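Local atomic coordinates of pyridoxamine 5-phosphate-dependent dehydrase (PDB entry 3B8X), a protein that removes the C3'-hydroxyl group from GDP-4-keto-6-deoxy-D-mannose by a combined transamination-deoxygenation reaction, a step in L-colitose biosynthesis for the lipopolysaccharide O-antigen. Residues K45-K50 against K266-F271; M65-F70 against L212-H217; E323-N326 against E331-P334; G338-L341 against D345-K348. The protein carries 1 engineered substitution. All coordinates share one frame; numbering follows the deposited sequence.

Contact 1: K45-K50 against K266-F271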
# COMPACT_ATOMS: atom_id res chain seq x y z
N LYS B 45 19.00 -12.14 8.30
CA LYS B 45 19.78 -13.20 8.92
C LYS B 45 19.09 -14.56 8.86
O LYS B 45 19.72 -15.59 8.55
CB LYS B 45 20.06 -12.85 10.38
CG LYS B 45 20.82 -13.87 11.20
CD LYS B 45 21.67 -13.16 12.25
CE LYS B 45 21.54 -13.75 13.65
NZ LYS B 45 22.39 -13.00 14.62
N THR B 46 17.80 -14.55 9.19
CA THR B 46 17.03 -15.78 9.25
C THR B 46 17.09 -16.54 7.94
O THR B 46 17.31 -17.75 7.95
CB THR B 46 15.58 -15.52 9.62
OG1 THR B 46 15.53 -14.94 10.92
CG2 THR B 46 14.88 -16.81 9.67
N PHE B 47 16.92 -15.82 6.83
CA PHE B 47 16.88 -16.42 5.49
C PHE B 47 18.16 -16.46 4.71
O PHE B 47 18.25 -17.18 3.72
CB PHE B 47 15.74 -15.81 4.70
CG PHE B 47 14.42 -15.96 5.40
CD1 PHE B 47 13.85 -14.88 6.05
CD2 PHE B 47 13.88 -17.24 5.61
CE1 PHE B 47 12.68 -15.06 6.81
CE2 PHE B 47 12.70 -17.41 6.31
CZ PHE B 47 12.09 -16.32 6.91
N GLY B 48 19.14 -15.70 5.16
CA GLY B 48 20.42 -15.69 4.49
C GLY B 48 20.46 -14.70 3.36
O GLY B 48 21.13 -14.94 2.37
N SER B 49 19.82 -13.55 3.50
CA SER B 49 19.96 -12.52 2.45
C SER B 49 20.81 -11.36 3.02
O SER B 49 20.92 -11.20 4.23
CB SER B 49 18.59 -11.99 1.99
OG SER B 49 17.90 -11.50 3.11
N LYS B 50 21.40 -10.53 2.17
CA LYS B 50 22.16 -9.46 2.80
C LYS B 50 21.20 -8.44 3.36
O LYS B 50 21.49 -7.82 4.37
CB LYS B 50 23.10 -8.75 1.84
CG LYS B 50 23.92 -9.70 0.97
CD LYS B 50 24.72 -8.98 -0.11
CE LYS B 50 26.20 -8.89 0.25
NZ LYS B 50 26.59 -7.55 0.79
N LYS B 266 11.53 -15.78 16.11
CA LYS B 266 12.13 -16.74 17.01
C LYS B 266 11.37 -18.04 17.03
O LYS B 266 11.96 -19.11 17.24
CB LYS B 266 12.24 -16.17 18.40
CG LYS B 266 12.83 -14.79 18.40
CD LYS B 266 12.66 -14.20 19.77
CE LYS B 266 13.74 -13.20 20.07
NZ LYS B 266 13.54 -12.54 21.38
N LYS B 267 10.06 -17.98 16.80
CA LYS B 267 9.28 -19.21 16.88
C LYS B 267 9.27 -19.98 15.56
O LYS B 267 8.93 -21.16 15.53
CB LYS B 267 7.83 -18.87 17.25
CG LYS B 267 7.59 -18.60 18.75
CD LYS B 267 6.34 -17.75 18.96
CE LYS B 267 6.02 -17.44 20.43
NZ LYS B 267 5.85 -16.02 20.53
N LEU B 268 9.58 -19.28 14.47
CA LEU B 268 9.51 -19.90 13.15
C LEU B 268 10.01 -21.34 12.97
O LEU B 268 9.37 -22.19 12.35
CB LEU B 268 10.11 -18.96 12.10
CG LEU B 268 10.09 -19.47 10.67
CD1 LEU B 268 8.68 -19.39 10.18
CD2 LEU B 268 11.00 -18.57 9.88
N PRO B 269 11.21 -21.60 13.49
CA PRO B 269 11.81 -22.92 13.30
C PRO B 269 10.89 -24.00 13.86
O PRO B 269 10.68 -25.06 13.26
CB PRO B 269 13.14 -22.83 14.08
CG PRO B 269 13.48 -21.32 14.06
CD PRO B 269 12.09 -20.69 14.26
N ARG B 270 10.35 -23.73 15.02
CA ARG B 270 9.44 -24.67 15.64
C ARG B 270 8.15 -24.71 14.82
O ARG B 270 7.52 -25.75 14.62
CB ARG B 270 9.15 -24.20 17.05
CG ARG B 270 8.63 -25.32 17.94
CD ARG B 270 8.33 -24.88 19.37
NE ARG B 270 7.93 -23.48 19.53
CZ ARG B 270 6.67 -23.06 19.57
NH1 ARG B 270 5.69 -23.94 19.40
NH2 ARG B 270 6.39 -21.76 19.76
N PHE B 271 7.71 -23.57 14.35
CA PHE B 271 6.49 -23.59 13.59
C PHE B 271 6.77 -24.48 12.37
O PHE B 271 5.91 -25.28 11.98
CB PHE B 271 6.18 -22.17 13.06
CG PHE B 271 5.61 -21.23 14.11
CD1 PHE B 271 5.26 -21.67 15.36
CD2 PHE B 271 5.38 -19.89 13.79
CE1 PHE B 271 4.71 -20.78 16.30
CE2 PHE B 271 4.80 -19.02 14.70
CZ PHE B 271 4.47 -19.46 15.96
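F47 and L268 meet where the last turn of helix 34-47 comes alongside the long helix 255-286. The contact is small and wholly apolar. No hydrogen bond links the two segments, and the nearest CA atoms, those of T46 and K266, are 9.2 Å apart.

The F47 side chain can be followed outward. From CB, the first torsion sets CG beside the backbone N and anti to the carbonyl carbon (chi1 -56°). This carries the ring out towards helix 255-286. One face of the ring is covered by its own neighbour in sequence: the T46 methyl CG2 stands 3.9 Å above the plane, over the ring centre. Further out, F47 CE2 is 4.1 Å from L268 CD2. At the tip, F47 CZ comes to 3.9 Å from L268 CD2. CD2 approaches this end of the ring obliquely, and the two side chains cross at about a right angle.

On L268, CG lies anti to the backbone N (chi1 -179°), and of its two methyls CD2 does the touching. T46 CG2 adds a looser contact with L268 CD2, at 4.3 Å. The hydroxyl of T46 is used within its own helix, bonding to Q42 O. Just beyond F47, G48 leaves the helix with positive phi. Across the contact, helix 255-286 is kinked near P269.

The F47 ring also meets F43 of its own helix and F184 of strand 181-185, while L268 touches the loop residue I192. The contact thus packs helix 255-286 onto helix 34-47, beside the large mixed sheet.

Contact 2: M65-F70 against L212-H217. With G4M ([(2R,3S,4R,5R)-5-(2-amino-6-oxo-1,6-dihydro-9H-purin-9-yl)-3,4-dihydroxytetrahydrofuran-2-yl]methyl (2R,3S,4S,5S,6R)-3,4-dihydroxy-5-[({3-hydroxy-2-methyl-5-[(phosphonooxy)methyl]pyridin-4-yl}methyl)amino]-6-methyltetrahydro-2H-pyran-2-yl dihydrogen diphosphate), chain G.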
# COMPACT_ATOMS: atom_id res chain seq x y z
N MET B 65 8.91 -4.96 -5.55
CA MET B 65 9.88 -5.82 -6.24
C MET B 65 9.92 -5.47 -7.71
O MET B 65 10.99 -5.23 -8.28
CB MET B 65 9.56 -7.30 -6.03
CG MET B 65 10.50 -8.14 -6.76
SD MET B 65 10.28 -9.89 -6.31
CE MET B 65 8.59 -10.29 -6.84
N ILE B 66 8.75 -5.41 -8.35
CA ILE B 66 8.66 -5.04 -9.78
C ILE B 66 9.08 -3.59 -10.06
O ILE B 66 9.82 -3.26 -10.98
CB ILE B 66 7.20 -5.26 -10.30
CG1 ILE B 66 6.81 -6.71 -10.08
CG2 ILE B 66 7.08 -4.88 -11.77
CD1 ILE B 66 7.85 -7.69 -10.65
N ALA B 67 8.54 -2.68 -9.28
CA ALA B 67 8.87 -1.28 -9.49
C ALA B 67 10.35 -0.97 -9.43
O ALA B 67 10.91 -0.20 -10.23
CB ALA B 67 8.15 -0.47 -8.47
N ALA B 68 11.02 -1.50 -8.41
CA ALA B 68 12.43 -1.21 -8.29
C ALA B 68 13.24 -1.48 -9.56
O ALA B 68 14.20 -0.79 -9.81
CB ALA B 68 13.01 -1.98 -7.14
N LEU B 69 12.87 -2.51 -10.32
CA LEU B 69 13.60 -2.87 -11.52
C LEU B 69 13.55 -1.81 -12.62
O LEU B 69 14.33 -1.85 -13.56
CB LEU B 69 13.11 -4.21 -12.07
CG LEU B 69 13.30 -5.37 -11.09
CD1 LEU B 69 12.52 -6.63 -11.50
CD2 LEU B 69 14.77 -5.64 -10.88
N PHE B 70 12.67 -0.85 -12.46
CA PHE B 70 12.53 0.21 -13.45
C PHE B 70 13.41 1.38 -13.07
O PHE B 70 13.61 2.30 -13.85
CB PHE B 70 11.07 0.66 -13.54
CG PHE B 70 10.17 -0.32 -14.24
CD1 PHE B 70 9.87 -1.55 -13.65
CD2 PHE B 70 9.62 -0.02 -15.50
CE1 PHE B 70 9.10 -2.48 -14.31
CE2 PHE B 70 8.87 -0.95 -16.20
CZ PHE B 70 8.56 -2.17 -15.59
N LEU B 212 14.27 1.14 -0.21
CA LEU B 212 14.14 2.05 0.93
C LEU B 212 13.54 3.39 0.54
O LEU B 212 12.82 4.02 1.33
CB LEU B 212 15.48 2.30 1.59
CG LEU B 212 16.10 1.07 2.27
CD1 LEU B 212 17.50 1.47 2.68
CD2 LEU B 212 15.28 0.65 3.47
N CYS B 213 13.85 3.83 -0.67
CA CYS B 213 13.31 5.09 -1.18
C CYS B 213 11.84 5.00 -1.59
O CYS B 213 11.02 5.83 -1.22
CB CYS B 213 14.15 5.50 -2.39
SG CYS B 213 13.59 7.00 -3.28
N ILE B 214 11.50 3.98 -2.39
CA ILE B 214 10.14 3.85 -2.88
C ILE B 214 9.11 3.35 -1.87
O ILE B 214 7.88 3.47 -2.09
CB ILE B 214 10.07 3.14 -4.20
CG1 ILE B 214 10.62 1.71 -4.05
CG2 ILE B 214 10.72 3.99 -5.27
CD1 ILE B 214 10.36 0.88 -5.33
N ARG B 215 9.61 2.77 -0.76
CA ARG B 215 8.70 2.29 0.29
C ARG B 215 8.09 3.50 0.94
O ARG B 215 7.03 3.42 1.53
CB ARG B 215 9.44 1.64 1.47
CG ARG B 215 8.49 1.30 2.62
CD ARG B 215 9.23 0.44 3.64
NE ARG B 215 10.45 1.10 4.15
CZ ARG B 215 11.30 0.55 5.01
NH1 ARG B 215 11.14 -0.71 5.42
NH2 ARG B 215 12.36 1.25 5.44
N ALA B 216 8.82 4.62 0.91
CA ALA B 216 8.31 5.76 1.66
C ALA B 216 8.41 7.09 0.94
O ALA B 216 9.39 7.81 1.10
CB ALA B 216 9.05 5.87 3.01
N HIS B 217 7.37 7.39 0.18
CA HIS B 217 7.25 8.67 -0.50
C HIS B 217 8.25 9.02 -1.58
O HIS B 217 8.13 10.10 -2.16
CB HIS B 217 7.23 9.81 0.53
CG HIS B 217 6.25 9.60 1.63
ND1 HIS B 217 4.89 9.71 1.43
CD2 HIS B 217 6.42 9.31 2.95
CE1 HIS B 217 4.27 9.52 2.59
NE2 HIS B 217 5.17 9.27 3.52
OP3 G4M G . 1.55 10.61 4.76
PL G4M G . 0.29 9.91 4.07
OP1 G4M G . 0.73 8.69 3.18
OP2 G4M G . -0.82 9.45 5.13
OP4 G4M G . -0.51 10.97 3.17
C5B G4M G . 0.21 11.33 2.01
C5L G4M G . -0.14 12.76 1.60
C6L G4M G . -0.85 13.00 0.42
N1L G4M G . -1.16 14.23 0.00
C2L G4M G . -0.71 15.30 0.62
C2A G4M G . -1.03 16.66 0.01
C3L G4M G . 0.04 15.17 1.81
O3L G4M G . 0.52 16.26 2.46
C4L G4M G . 0.33 13.87 2.32
C4A G4M G . 1.12 13.69 3.46
N4A G4M G . 1.58 14.76 4.11
C4G G4M G . 2.23 14.62 5.32
C5G G4M G . 3.40 15.60 5.45
C6G G4M G . 2.88 17.02 5.20
O5G G4M G . 3.90 15.52 6.78
C3G G4M G . 2.73 13.18 5.56
O3G G4M G . 1.97 12.61 6.64
C2G G4M G . 4.25 13.20 5.88
O2G G4M G . 4.69 11.89 6.30
C1G G4M G . 4.62 14.28 6.94
O1G G4M G . 6.02 14.58 6.86
P2 G4M G . 6.43 14.64 8.40
O3P G4M G . 5.53 15.69 9.22
O4P G4M G . 7.95 15.15 8.44
OPP G4M G . 6.24 13.15 9.01
P G4M G . 7.32 12.91 10.20
O1P G4M G . 8.62 13.86 10.12
O2P G4M G . 7.81 11.39 10.05
O5' G4M G . 6.61 13.05 11.66
C5' G4M G . 6.26 14.40 11.95
C4' G4M G . 6.63 14.74 13.40
O4' G4M G . 5.89 13.92 14.35
C3' G4M G . 8.14 14.46 13.65
O3' G4M G . 8.71 15.41 14.55
C2' G4M G . 8.14 13.03 14.23
O2' G4M G . 9.20 12.87 15.19
C1' G4M G . 6.80 12.98 14.97
N9 G4M G . 6.25 11.63 14.94
C8 G4M G . 5.89 10.93 13.83
N7 G4M G . 5.44 9.76 14.21
C4 G4M G . 6.01 10.87 16.04
C5 G4M G . 5.48 9.67 15.57
C6 G4M G . 5.11 8.69 16.52
O6 G4M G . 4.62 7.63 16.18
N3 G4M G . 6.17 11.07 17.34
C2 G4M G . 5.84 10.14 18.21
N1 G4M G . 5.30 8.96 17.82
N2 G4M G . 6.01 10.39 19.55
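The pocket in which H217 meets the adduct of cofactor and GDP-perosamine is backed by this contact: I214, three residues before H217 on helix 205-214, packs on A67 and A68. The touching atom of I214 is CD1. I214 CD1 lies 4.1 Å from A67 CB and 4.3 Å from A68 CB. I214 CD1 also comes to 3.9 Å from A68 N, so the methyl rests against the backbone of helix 58-68 as well as its alanines. CG1 stands between the backbone N and the carbonyl carbon (chi1 61°), and an extended chi2 pushes CD1 outward. The small alanines allow this close approach.

The setting is the large domain of a fold type I, aspartate aminotransferase-like enzyme, whose pockets lie between two subunits. I214 and H217 both make backbone hydrogen bonds with Y249. R215 pairs through NH1 with E40 and with M54 O. The H217 ring presents an edge to the cofactor phosphate. H217 CE1 is 3.6 Å from G4M OP3, which lies near the ring plane. W90 of the second subunit meets the same ring, and H217 O bonds to S91 OG of that subunit.

Contact 3: E323-N326 against E331-P334; sequences ENLN and ECRP. With G4M ([(2R,3S,4R,5R)-5-(2-amino-6-oxo-1,6-dihydro-9H-purin-9-yl)-3,4-dihydroxytetrahydrofuran-2-yl]methyl (2R,3S,4S,5S,6R)-3,4-dihydroxy-5-[({3-hydroxy-2-methyl-5-[(phosphonooxy)methyl]pyridin-4-yl}methyl)amino]-6-methyltetrahydro-2H-pyran-2-yl dihydrogen diphosphate), chain O.
N326 and E331 bring their CA atoms to 6.2 Å near the C-terminal end of helix 318-328, before the chain enters the short strand 332-333. This is a helix followed by an edge strand of the four-stranded antiparallel sheet in the C-terminal part of the enzyme. The apolar link is L325 CD1 against C332 CB, 4.2 Å apart. L325 also packs on V371 and on helix 379-388.

Beside it, water 1 joins helix to strand. It accepts from N326 ND2 at 3.1 Å and from the backbone C332 N at 2.9 Å.

E331 and R333 turn to the adduct of cofactor and GDP-perosamine. The ribose O3' sits against the E331 carboxylate, whose OE1 takes a hydrogen bond from L8 N. R333 NH1 forms a salt bridge with E331 OE2 at 3.2 Å, reaching it from above the carboxylate plane. R333 NH2 bonds to C332 O at 3.1 Å, which helps fix the rotation of the guanidinium. R221 of the second subunit joins it near the diphosphate. The R333 chain bends at chi2 (-68°). R333 NH1 hydrogen-bonds to both G4M O1P and O4P, and R333 NE hydrogen-bonds to G4M O4P at 2.6 Å, at the guanidinium edge and in plane.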
# COMPACT_ATOMS: atom_id res chain seq x y z
N GLU B 323 -18.88 -29.30 0.26
CA GLU B 323 -20.05 -29.39 1.16
C GLU B 323 -19.72 -30.32 2.29
O GLU B 323 -20.04 -30.08 3.46
CB GLU B 323 -21.18 -30.07 0.39
CG GLU B 323 -22.55 -29.96 1.04
CD GLU B 323 -23.64 -30.54 0.17
OE1 GLU B 323 -24.08 -31.68 0.45
OE2 GLU B 323 -24.04 -29.87 -0.81
N ASN B 324 -19.10 -31.43 1.91
CA ASN B 324 -18.73 -32.43 2.87
C ASN B 324 -17.79 -31.88 3.90
O ASN B 324 -17.92 -32.19 5.08
CB ASN B 324 -18.07 -33.60 2.17
CG ASN B 324 -19.08 -34.60 1.66
OD1 ASN B 324 -18.71 -35.68 1.22
ND2 ASN B 324 -20.36 -34.21 1.67
N LEU B 325 -16.84 -31.08 3.45
CA LEU B 325 -15.85 -30.52 4.36
C LEU B 325 -16.53 -29.52 5.29
O LEU B 325 -16.32 -29.51 6.50
CB LEU B 325 -14.67 -29.90 3.57
CG LEU B 325 -13.76 -30.94 2.88
CD1 LEU B 325 -12.79 -30.43 1.78
CD2 LEU B 325 -13.02 -31.80 3.94
N ASN B 326 -17.37 -28.67 4.73
CA ASN B 326 -17.98 -27.67 5.55
C ASN B 326 -18.90 -28.23 6.59
O ASN B 326 -18.88 -27.78 7.75
CB ASN B 326 -18.65 -26.65 4.66
CG ASN B 326 -17.65 -25.76 3.97
OD1 ASN B 326 -17.97 -25.23 2.93
ND2 ASN B 326 -16.43 -25.62 4.52
N GLU B 331 -12.62 -25.95 7.21
CA GLU B 331 -12.58 -24.78 6.34
C GLU B 331 -11.75 -25.16 5.09
O GLU B 331 -10.75 -25.84 5.20
CB GLU B 331 -11.94 -23.59 7.05
CG GLU B 331 -12.13 -22.28 6.31
CD GLU B 331 -11.71 -21.08 7.12
OE1 GLU B 331 -11.04 -21.32 8.14
OE2 GLU B 331 -12.03 -19.92 6.75
N CYS B 332 -12.18 -24.72 3.92
CA CYS B 332 -11.39 -25.01 2.73
C CYS B 332 -11.38 -23.84 1.74
O CYS B 332 -12.12 -22.86 1.92
CB CYS B 332 -11.84 -26.32 2.10
SG CYS B 332 -13.45 -26.12 1.32
N ARG B 333 -10.51 -23.91 0.74
CA ARG B 333 -10.34 -22.82 -0.23
C ARG B 333 -10.00 -23.46 -1.59
O ARG B 333 -9.45 -24.54 -1.64
CB ARG B 333 -9.06 -22.01 0.14
CG ARG B 333 -9.08 -21.12 1.39
CD ARG B 333 -10.03 -19.94 1.19
NE ARG B 333 -10.06 -19.01 2.32
CZ ARG B 333 -10.92 -19.13 3.32
NH1 ARG B 333 -10.89 -18.24 4.31
NH2 ARG B 333 -11.80 -20.15 3.31
N PRO B 334 -10.21 -22.74 -2.69
CA PRO B 334 -9.72 -23.25 -3.98
C PRO B 334 -8.19 -23.12 -3.86
O PRO B 334 -7.68 -22.46 -2.96
CB PRO B 334 -10.17 -22.19 -4.99
CG PRO B 334 -11.17 -21.39 -4.33
CD PRO B 334 -11.02 -21.52 -2.83
OP3 G4M O . -1.83 -11.25 1.71
PL G4M O . -0.49 -10.48 1.33
OP1 G4M O . -0.77 -9.04 0.63
OP2 G4M O . 0.37 -10.25 2.67
OP4 G4M O . 0.42 -11.44 0.39
C5B G4M O . -0.13 -11.43 -0.90
C5L G4M O . 0.32 -12.67 -1.57
C6L G4M O . 1.31 -12.59 -2.55
N1L G4M O . 1.67 -13.68 -3.20
C2L G4M O . 1.14 -14.86 -2.98
C2A G4M O . 1.57 -16.05 -3.80
C3L G4M O . 0.18 -15.06 -1.99
O3L G4M O . -0.37 -16.29 -1.86
C4L G4M O . -0.23 -13.92 -1.23
C4A G4M O . -1.21 -14.00 -0.24
N4A G4M O . -1.83 -15.13 -0.05
C4G G4M O . -2.75 -15.24 1.04
C5G G4M O . -3.88 -16.17 0.71
C6G G4M O . -3.35 -17.50 0.17
O5G G4M O . -4.43 -16.42 2.00
C3G G4M O . -3.37 -13.88 1.39
O3G G4M O . -2.75 -13.42 2.59
C2G G4M O . -4.89 -14.06 1.67
O2G G4M O . -5.45 -12.94 2.35
C1G G4M O . -5.14 -15.29 2.51
O1G G4M O . -6.50 -15.63 2.30
P2 G4M O . -7.35 -16.19 3.53
O3P G4M O . -6.53 -17.35 4.30
O4P G4M O . -8.66 -16.92 2.91
OPP G4M O . -7.61 -14.86 4.41
P G4M O . -8.70 -15.07 5.57
O1P G4M O . -10.16 -15.66 5.20
O2P G4M O . -8.85 -13.57 6.08
O5' G4M O . -8.01 -15.76 6.82
C5' G4M O . -8.13 -17.16 6.77
C4' G4M O . -8.67 -17.62 8.11
O4' G4M O . -8.02 -16.88 9.18
C3' G4M O . -10.18 -17.30 8.21
O3' G4M O . -10.75 -18.31 9.02
C2' G4M O . -10.20 -15.92 8.91
O2' G4M O . -11.41 -15.80 9.66
C1' G4M O . -9.02 -16.09 9.86
N9 G4M O . -8.47 -14.80 10.27
C8 G4M O . -7.84 -13.91 9.46
N7 G4M O . -7.44 -12.89 10.20
C4 G4M O . -8.44 -14.32 11.56
C5 G4M O . -7.77 -13.08 11.52
C6 G4M O . -7.58 -12.35 12.75
O6 G4M O . -7.01 -11.27 12.81
N3 G4M O . -8.90 -14.79 12.72
C2 G4M O . -8.73 -14.10 13.84
N1 G4M O . -8.08 -12.89 13.88
N2 G4M O . -9.23 -14.60 15.00
O HOH W 1 -14.62 -23.20 3.98

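Contact 4: G338-L341 against D345-K348; sequences GNFL and DVLK. With NA (sodium ion), chain M.
L341 and L347 are the nearest pair by backbone, with CA atoms 7.6 Å apart, as the chain passes from a loop through the 3-10 residues 340-341 into helix 344-347. An Asx turn shapes the first segment: N339 OD1 accepts from L341 N at 3.0 Å, with the donor well above the amide plane.

Across the contact, F340 holds CG anti to its backbone N (chi1 -164°) and swings its ring over to the helix. F340 CZ lies 4.0 Å from V346 CG1, the two side chains crossing at about a right angle. F340 CE2 is 4.3 Å from L347 CD2. Both methyls approach the ring obliquely. The other L347 methyl rests against the turn itself, with L347 CD1 3.5 Å from L341 O and almost as near F340 O.

D345 takes no part in this packing and binds sodium with both carboxylate oxygens. D345 OD1 is 2.5 Å from the sodium ion and OD2 slightly closer. D345 OD1 also accepts from V346 N at 2.9 Å, on its anti side and tilted out of the carboxylate plane, which steadies the carboxylate. Waters 2 and 3, N343 OD1 and F244 O of the second subunit complete six ligands, so the ion spans the dimer interface.

F340 stacks on Y94 of helix 91-99 and touches F106 of strand 103-107. L341 and L347 both lie on Y352 of strand 351-354, the edge strand next to 103-107 in the mixed sheet.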
# COMPACT_ATOMS: atom_id res chain seq x y z
N GLY B 338 -6.36 -20.44 -8.78
CA GLY B 338 -6.79 -21.53 -9.65
C GLY B 338 -6.11 -21.16 -10.96
O GLY B 338 -5.03 -20.55 -10.96
N ASN B 339 -6.77 -21.47 -12.08
CA ASN B 339 -6.22 -21.07 -13.37
C ASN B 339 -6.49 -19.58 -13.59
O ASN B 339 -7.60 -19.15 -13.94
CB ASN B 339 -6.89 -21.82 -14.50
CG ASN B 339 -6.43 -21.33 -15.85
OD1 ASN B 339 -5.33 -20.81 -15.99
ND2 ASN B 339 -7.25 -21.52 -16.86
N PHE B 340 -5.47 -18.78 -13.35
CA PHE B 340 -5.64 -17.36 -13.50
C PHE B 340 -6.09 -17.01 -14.91
O PHE B 340 -6.67 -15.95 -15.11
CB PHE B 340 -4.34 -16.64 -13.14
CG PHE B 340 -4.50 -15.17 -12.88
CD1 PHE B 340 -5.05 -14.73 -11.68
CD2 PHE B 340 -4.08 -14.23 -13.80
CE1 PHE B 340 -5.20 -13.37 -11.42
CE2 PHE B 340 -4.22 -12.86 -13.57
CZ PHE B 340 -4.82 -12.44 -12.37
N LEU B 341 -5.82 -17.86 -15.90
CA LEU B 341 -6.22 -17.43 -17.23
C LEU B 341 -7.69 -17.33 -17.45
O LEU B 341 -8.15 -16.79 -18.44
CB LEU B 341 -5.50 -18.16 -18.34
CG LEU B 341 -4.08 -17.67 -18.13
CD1 LEU B 341 -3.11 -18.82 -17.88
CD2 LEU B 341 -3.68 -16.72 -19.25
N ASP B 345 -11.95 -10.73 -16.94
CA ASP B 345 -12.27 -9.42 -16.39
C ASP B 345 -11.05 -8.57 -16.09
O ASP B 345 -11.00 -7.38 -16.42
CB ASP B 345 -13.12 -9.58 -15.14
CG ASP B 345 -12.67 -10.75 -14.27
OD1 ASP B 345 -11.63 -11.40 -14.55
OD2 ASP B 345 -13.44 -11.06 -13.33
N VAL B 346 -10.04 -9.23 -15.52
CA VAL B 346 -8.77 -8.62 -15.15
C VAL B 346 -7.81 -8.61 -16.33
O VAL B 346 -7.03 -7.66 -16.56
CB VAL B 346 -8.16 -9.49 -14.00
CG1 VAL B 346 -6.70 -9.23 -13.77
CG2 VAL B 346 -8.92 -9.30 -12.74
N LEU B 347 -7.85 -9.71 -17.08
CA LEU B 347 -6.93 -9.92 -18.17
C LEU B 347 -7.08 -8.92 -19.29
O LEU B 347 -6.11 -8.62 -20.00
CB LEU B 347 -6.97 -11.35 -18.68
CG LEU B 347 -6.26 -12.21 -17.64
CD1 LEU B 347 -6.44 -13.73 -17.90
CD2 LEU B 347 -4.80 -11.79 -17.70
N LYS B 348 -8.27 -8.37 -19.41
CA LYS B 348 -8.46 -7.36 -20.43
C LYS B 348 -7.57 -6.15 -20.29
O LYS B 348 -7.39 -5.41 -21.26
CB LYS B 348 -9.92 -6.95 -20.60
CG LYS B 348 -10.59 -6.21 -19.43
CD LYS B 348 -11.82 -5.49 -19.99
CE LYS B 348 -12.80 -5.02 -18.94
NZ LYS B 348 -14.12 -4.70 -19.56
NA NA M . -12.16 -12.90 -12.63
O HOH W 2 -12.99 -14.28 -14.49
O HOH W 3 -13.68 -14.50 -11.84

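Contacts 2 and 3 reach two different copies of the bound adduct: H217 of contact 2 is at one, E331 and R333 of contact 3 at the other. Their centres are 38 Å apart, on opposite sides of the chain's centre. Contact 1 is structural packing, with the F47 side chain about 14 Å from a bound adduct. Along the chain, contact 2 falls between the two segments of contact 1. Contacts 3 and 4 follow later, and their segments adjoin in sequence although their centres are 23 Å apart. The F340 side chain of contact 4 is about 10 Å from a bound adduct. Contacts 2, 3 and 4 all touch the second subunit; contact 1 does not.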